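Local structure of methylxanthine N3-demethylase NdmB (Pseudomonas putida, 6ICL) at residues A[195-207]-A[306-318]. The protein removes the N3-methyl group of theobromine and related methylxanthines, caffeine among them, as a Rieske non-heme iron oxygenase in caffeine degradation. Sequence-based numbering, arbitrary orientation.
Sequences FSHFAFVHPGTLY and FQKRVLDEDQPVI. With FE (Fe (III) ion), chain C.
With CG anti to the carbonyl carbon in both, His202 (chi1 -54°) and Asp314 (chi1 -77°) bring imidazole and carboxylate onto one iron, their planes nearly perpendicular. The NE2 of His202 binds the metal at 1.9 Å. Asp314 chelates with both oxygens, OD1 at 2.3 Å and OD2 at 2.2 Å from the iron. NE2 of His197 completes the two-histidine, one-carboxylate facial triad of Rieske oxygenases, and a water adds a further bond. The other ring nitrogen of His202, ND1, donates a nearly straight hydrogen bond (170°) to OE1 of Glu313, 2.7 Å away, reaching that oxygen on its anti side. OE2 of Glu313 accepts a hydrogen bond from OG1 of Thr205 on its syn lone pair, also at 2.7 Å. Glu313 is thus a second-shell residue helping to fix the turn of the His202 ring; an alanine here would probably leave ND1 and OG1 without their acceptor and the ring less firmly held about its bond to the iron. CG1 of Val201 and CD1 of Leu206 cover opposite faces of that ring. Farther along, CD2 of Leu206 meets the edge of Phe306 at CZ, 3.7 Å away. Asn191 of helix 185-192 also hydrogen-bonds OD1 of Asp314, and Asp194 hydrogen-bonds ND1 of His197. Helix 300-319 rests against Trp181 and Tyr179 of strand 171-181, while Pro106 and His108 of the second subunit pack on Val201 and Phe200 of helix 198-201.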
loop_
_atom_site.group_PDB
_atom_site.type_symbol
_atom_site.label_atom_id
_atom_site.label_comp_id
_atom_site.label_asym_id
_atom_site.label_seq_id
_atom_site.Cartn_x
_atom_site.Cartn_y
_atom_site.Cartn_z
ATOM N N PHE A 195 -28.740 5.591 -26.966
ATOM C CA PHE A 195 -27.992 6.691 -27.573
ATOM C C PHE A 195 -28.183 8.020 -26.866
ATOM O O PHE A 195 -27.327 8.905 -26.998
ATOM C CB PHE A 195 -28.404 6.883 -29.041
ATOM C CG PHE A 195 -27.683 5.991 -29.998
ATOM C CD1 PHE A 195 -26.487 6.390 -30.563
ATOM C CD2 PHE A 195 -28.202 4.760 -30.341
ATOM C CE1 PHE A 195 -25.812 5.565 -31.454
ATOM C CE2 PHE A 195 -27.532 3.928 -31.232
ATOM C CZ PHE A 195 -26.333 4.340 -31.788
ATOM N N SER A 196 -29.279 8.198 -26.132
ATOM C CA SER A 196 -29.537 9.517 -25.570
ATOM C C SER A 196 -28.525 9.930 -24.507
ATOM O O SER A 196 -28.503 11.108 -24.139
ATOM C CB SER A 196 -30.946 9.571 -24.992
ATOM O OG SER A 196 -31.079 8.676 -23.920
ATOM N N HIS A 197 -27.669 9.023 -24.015
ATOM C CA HIS A 197 -26.669 9.451 -23.041
ATOM C C HIS A 197 -25.366 9.949 -23.667
ATOM O O HIS A 197 -24.514 10.459 -22.927
ATOM C CB HIS A 197 -26.354 8.316 -22.045
ATOM C CG HIS A 197 -25.495 7.223 -22.609
ATOM N ND1 HIS A 197 -26.017 6.134 -23.274
ATOM C CD2 HIS A 197 -24.153 7.040 -22.583
ATOM C CE1 HIS A 197 -25.031 5.336 -23.648
ATOM N NE2 HIS A 197 -23.889 5.865 -23.242
ATOM N N PHE A 198 -25.182 9.825 -24.997
ATOM C CA PHE A 198 -23.897 10.189 -25.611
ATOM C C PHE A 198 -23.517 11.639 -25.332
ATOM O O PHE A 198 -22.345 11.938 -25.062
ATOM C CB PHE A 198 -23.920 9.970 -27.128
ATOM C CG PHE A 198 -23.767 8.543 -27.543
ATOM C CD1 PHE A 198 -24.112 7.507 -26.682
ATOM C CD2 PHE A 198 -23.274 8.229 -28.799
ATOM C CE1 PHE A 198 -23.972 6.178 -27.067
ATOM C CE2 PHE A 198 -23.143 6.916 -29.189
ATOM C CZ PHE A 198 -23.499 5.885 -28.317
ATOM N N ALA A 199 -24.484 12.566 -25.418
ATOM C CA ALA A 199 -24.131 13.982 -25.283
ATOM C C ALA A 199 -23.569 14.288 -23.902
ATOM O O ALA A 199 -22.767 15.222 -23.740
ATOM C CB ALA A 199 -25.355 14.862 -25.572
ATOM N N PHE A 200 -23.941 13.493 -22.902
ATOM C CA PHE A 200 -23.546 13.781 -21.528
ATOM C C PHE A 200 -22.435 12.872 -21.029
ATOM O O PHE A 200 -21.557 13.330 -20.287
ATOM C CB PHE A 200 -24.796 13.707 -20.629
ATOM C CG PHE A 200 -25.970 14.461 -21.237
ATOM C CD1 PHE A 200 -26.048 15.850 -21.131
ATOM C CD2 PHE A 200 -26.925 13.794 -22.009
ATOM C CE1 PHE A 200 -27.092 16.558 -21.757
ATOM C CE2 PHE A 200 -27.972 14.495 -22.632
ATOM C CZ PHE A 200 -28.056 15.860 -22.499
ATOM N N VAL A 201 -22.444 11.602 -21.425
ATOM C CA VAL A 201 -21.408 10.670 -20.978
ATOM C C VAL A 201 -20.212 10.665 -21.929
ATOM O O VAL A 201 -19.062 10.551 -21.487
ATOM C CB VAL A 201 -22.008 9.256 -20.823
ATOM C CG1 VAL A 201 -20.923 8.231 -20.399
ATOM C CG2 VAL A 201 -23.167 9.272 -19.826
ATOM N N HIS A 202 -20.463 10.811 -23.244
ATOM C CA HIS A 202 -19.430 10.650 -24.269
ATOM C C HIS A 202 -19.206 11.899 -25.123
ATOM O O HIS A 202 -18.959 11.760 -26.324
ATOM C CB HIS A 202 -19.793 9.488 -25.215
ATOM C CG HIS A 202 -20.075 8.180 -24.530
ATOM N ND1 HIS A 202 -19.146 7.535 -23.733
ATOM C CD2 HIS A 202 -21.177 7.385 -24.533
ATOM C CE1 HIS A 202 -19.667 6.404 -23.276
ATOM N NE2 HIS A 202 -20.906 6.291 -23.735
ATOM N N PRO A 203 -19.258 13.126 -24.583
ATOM C CA PRO A 203 -19.300 14.290 -25.494
ATOM C C PRO A 203 -18.085 14.415 -26.406
ATOM O O PRO A 203 -18.246 14.686 -27.603
ATOM C CB PRO A 203 -19.422 15.487 -24.538
ATOM C CG PRO A 203 -18.869 15.007 -23.242
ATOM C CD PRO A 203 -19.237 13.543 -23.169
ATOM N N GLY A 204 -16.879 14.209 -25.897
ATOM C CA GLY A 204 -15.726 14.297 -26.769
ATOM C C GLY A 204 -15.289 12.998 -27.419
ATOM O O GLY A 204 -14.200 12.944 -28.002
ATOM N N THR A 205 -16.094 11.950 -27.351
ATOM C CA THR A 205 -15.667 10.638 -27.823
ATOM C C THR A 205 -16.582 10.042 -28.871
ATOM O O THR A 205 -16.100 9.445 -29.831
ATOM C CB THR A 205 -15.566 9.668 -26.637
ATOM O OG1 THR A 205 -14.625 10.187 -25.697
ATOM C CG2 THR A 205 -15.098 8.319 -27.097
ATOM N N LEU A 206 -17.892 10.153 -28.698
ATOM C CA LEU A 206 -18.859 9.529 -29.591
ATOM C C LEU A 206 -19.817 10.595 -30.113
ATOM O O LEU A 206 -20.360 11.387 -29.333
ATOM C CB LEU A 206 -19.635 8.431 -28.864
ATOM C CG LEU A 206 -18.852 7.202 -28.421
ATOM C CD1 LEU A 206 -19.773 6.269 -27.674
ATOM C CD2 LEU A 206 -18.278 6.518 -29.624
ATOM N N TYR A 207 -20.018 10.621 -31.425
ATOM C CA TYR A 207 -21.022 11.496 -32.013
ATOM C C TYR A 207 -22.397 10.861 -31.862
ATOM O O TYR A 207 -22.563 9.660 -32.090
ATOM C CB TYR A 207 -20.715 11.744 -33.492
ATOM C CG TYR A 207 -21.754 12.573 -34.216
ATOM C CD1 TYR A 207 -21.875 13.940 -33.970
ATOM C CD2 TYR A 207 -22.605 11.995 -35.161
ATOM C CE1 TYR A 207 -22.815 14.708 -34.635
ATOM C CE2 TYR A 207 -23.552 12.759 -35.835
ATOM C CZ TYR A 207 -23.649 14.117 -35.566
ATOM O OH TYR A 207 -24.582 14.898 -36.221
ATOM N N PHE A 306 -9.966 2.127 -27.908
ATOM C CA PHE A 306 -11.049 3.083 -28.081
ATOM C C PHE A 306 -12.282 2.627 -27.324
ATOM O O PHE A 306 -12.912 3.425 -26.631
ATOM C CB PHE A 306 -11.375 3.296 -29.556
ATOM C CG PHE A 306 -12.532 4.229 -29.766
ATOM C CD1 PHE A 306 -12.370 5.583 -29.589
ATOM C CD2 PHE A 306 -13.792 3.741 -30.068
ATOM C CE1 PHE A 306 -13.436 6.440 -29.749
ATOM C CE2 PHE A 306 -14.857 4.587 -30.232
ATOM C CZ PHE A 306 -14.681 5.935 -30.075
ATOM N N GLN A 307 -12.614 1.329 -27.399
ATOM C CA GLN A 307 -13.766 0.831 -26.656
ATOM C C GLN A 307 -13.542 0.944 -25.153
ATOM O O GLN A 307 -14.483 1.240 -24.406
ATOM C CB GLN A 307 -14.083 -0.617 -27.056
ATOM C CG GLN A 307 -14.512 -0.774 -28.495
ATOM C CD GLN A 307 -15.803 -0.020 -28.790
ATOM O OE1 GLN A 307 -16.665 0.143 -27.917
ATOM N NE2 GLN A 307 -15.928 0.462 -30.017
ATOM N N LYS A 308 -12.312 0.725 -24.683
ATOM C CA LYS A 308 -12.054 0.930 -23.260
ATOM C C LYS A 308 -12.275 2.387 -22.863
ATOM O O LYS A 308 -12.806 2.675 -21.787
ATOM C CB LYS A 308 -10.636 0.493 -22.893
ATOM C CG LYS A 308 -10.306 0.786 -21.441
ATOM C CD LYS A 308 -8.907 0.332 -21.029
ATOM C CE LYS A 308 -8.547 0.906 -19.654
ATOM N NZ LYS A 308 -9.546 0.496 -18.637
ATOM N N ARG A 309 -11.850 3.324 -23.708
ATOM C CA ARG A 309 -12.088 4.732 -23.408
ATOM C C ARG A 309 -13.582 5.022 -23.236
ATOM O O ARG A 309 -13.991 5.711 -22.297
ATOM C CB ARG A 309 -11.488 5.589 -24.517
ATOM C CG ARG A 309 -11.741 7.072 -24.353
ATOM C CD ARG A 309 -11.145 7.824 -25.527
ATOM N NE ARG A 309 -11.408 9.261 -25.440
ATOM C CZ ARG A 309 -11.183 10.117 -26.430
ATOM N NH1 ARG A 309 -10.689 9.683 -27.586
ATOM N NH2 ARG A 309 -11.464 11.405 -26.272
ATOM N N VAL A 310 -14.407 4.478 -24.117
ATOM C CA VAL A 310 -15.852 4.628 -23.991
ATOM C C VAL A 310 -16.350 3.967 -22.709
ATOM O O VAL A 310 -17.108 4.566 -21.933
ATOM C CB VAL A 310 -16.531 4.052 -25.241
ATOM C CG1 VAL A 310 -18.035 3.831 -25.013
ATOM C CG2 VAL A 310 -16.253 4.982 -26.437
ATOM N N LEU A 311 -15.929 2.719 -22.471
ATOM C CA LEU A 311 -16.330 2.002 -21.261
ATOM C C LEU A 311 -15.987 2.793 -20.011
ATOM O O LEU A 311 -16.783 2.863 -19.065
ATOM C CB LEU A 311 -15.647 0.633 -21.214
ATOM C CG LEU A 311 -16.067 -0.408 -22.256
ATOM C CD1 LEU A 311 -15.123 -1.620 -22.175
ATOM C CD2 LEU A 311 -17.523 -0.833 -22.016
ATOM N N ASP A 312 -14.814 3.421 -19.997
ATOM C CA ASP A 312 -14.425 4.159 -18.801
ATOM C C ASP A 312 -15.249 5.424 -18.610
ATOM O O ASP A 312 -15.358 5.896 -17.477
ATOM C CB ASP A 312 -12.933 4.520 -18.835
ATOM C CG ASP A 312 -12.040 3.320 -18.565
ATOM O OD1 ASP A 312 -12.506 2.325 -17.945
ATOM O OD2 ASP A 312 -10.863 3.383 -18.988
ATOM N N GLU A 313 -15.848 5.966 -19.678
ATOM C CA GLU A 313 -16.785 7.081 -19.502
ATOM C C GLU A 313 -18.118 6.605 -18.917
ATOM O O GLU A 313 -18.657 7.233 -18.003
ATOM C CB GLU A 313 -16.989 7.805 -20.837
ATOM C CG GLU A 313 -15.734 8.516 -21.292
ATOM C CD GLU A 313 -15.810 8.987 -22.724
ATOM O OE1 GLU A 313 -16.668 8.497 -23.492
ATOM O OE2 GLU A 313 -14.990 9.844 -23.083
ATOM N N ASP A 314 -18.641 5.479 -19.401
ATOM C CA ASP A 314 -19.901 4.949 -18.879
ATOM C C ASP A 314 -19.768 4.449 -17.446
ATOM O O ASP A 314 -20.695 4.607 -16.642
ATOM C CB ASP A 314 -20.390 3.801 -19.758
ATOM C CG ASP A 314 -21.033 4.268 -21.065
ATOM O OD1 ASP A 314 -21.861 5.203 -21.060
ATOM O OD2 ASP A 314 -20.725 3.668 -22.097
ATOM N N GLN A 315 -18.650 3.788 -17.118
ATOM C CA GLN A 315 -18.571 3.005 -15.889
ATOM C C GLN A 315 -18.988 3.771 -14.630
ATOM O O GLN A 315 -19.862 3.282 -13.904
ATOM C CB GLN A 315 -17.157 2.433 -15.704
ATOM C CG GLN A 315 -17.083 1.540 -14.436
ATOM C CD GLN A 315 -15.761 0.779 -14.297
ATOM O OE1 GLN A 315 -14.833 1.034 -15.049
ATOM N NE2 GLN A 315 -15.692 -0.180 -13.344
ATOM N N PRO A 316 -18.417 4.931 -14.304
ATOM C CA PRO A 316 -18.812 5.572 -13.037
ATOM C C PRO A 316 -20.245 6.086 -13.043
ATOM O O PRO A 316 -20.871 6.146 -11.982
ATOM C CB PRO A 316 -17.801 6.715 -12.890
ATOM C CG PRO A 316 -17.365 7.001 -14.309
ATOM C CD PRO A 316 -17.347 5.677 -14.989
ATOM N N VAL A 317 -20.797 6.443 -14.203
ATOM C CA VAL A 317 -22.190 6.889 -14.238
ATOM C C VAL A 317 -23.125 5.717 -13.974
ATOM O O VAL A 317 -24.031 5.795 -13.131
ATOM C CB VAL A 317 -22.493 7.577 -15.580
ATOM C CG1 VAL A 317 -23.972 8.007 -15.644
ATOM C CG2 VAL A 317 -21.557 8.782 -15.752
ATOM N N ILE A 318 -22.874 4.587 -14.634
ATOM C CA ILE A 318 -23.745 3.423 -14.480
ATOM C C ILE A 318 -23.598 2.829 -13.086
ATOM O O ILE A 318 -24.586 2.391 -12.471
ATOM C CB ILE A 318 -23.449 2.377 -15.576
ATOM C CG1 ILE A 318 -24.075 2.758 -16.932
ATOM C CG2 ILE A 318 -24.050 1.049 -15.212
ATOM C CD1 ILE A 318 -24.165 4.207 -17.252
HETATM FE FE FE C . -22.056 4.833 -23.361
HETATM O O HOH W 1 -22.206 3.341 -24.798
#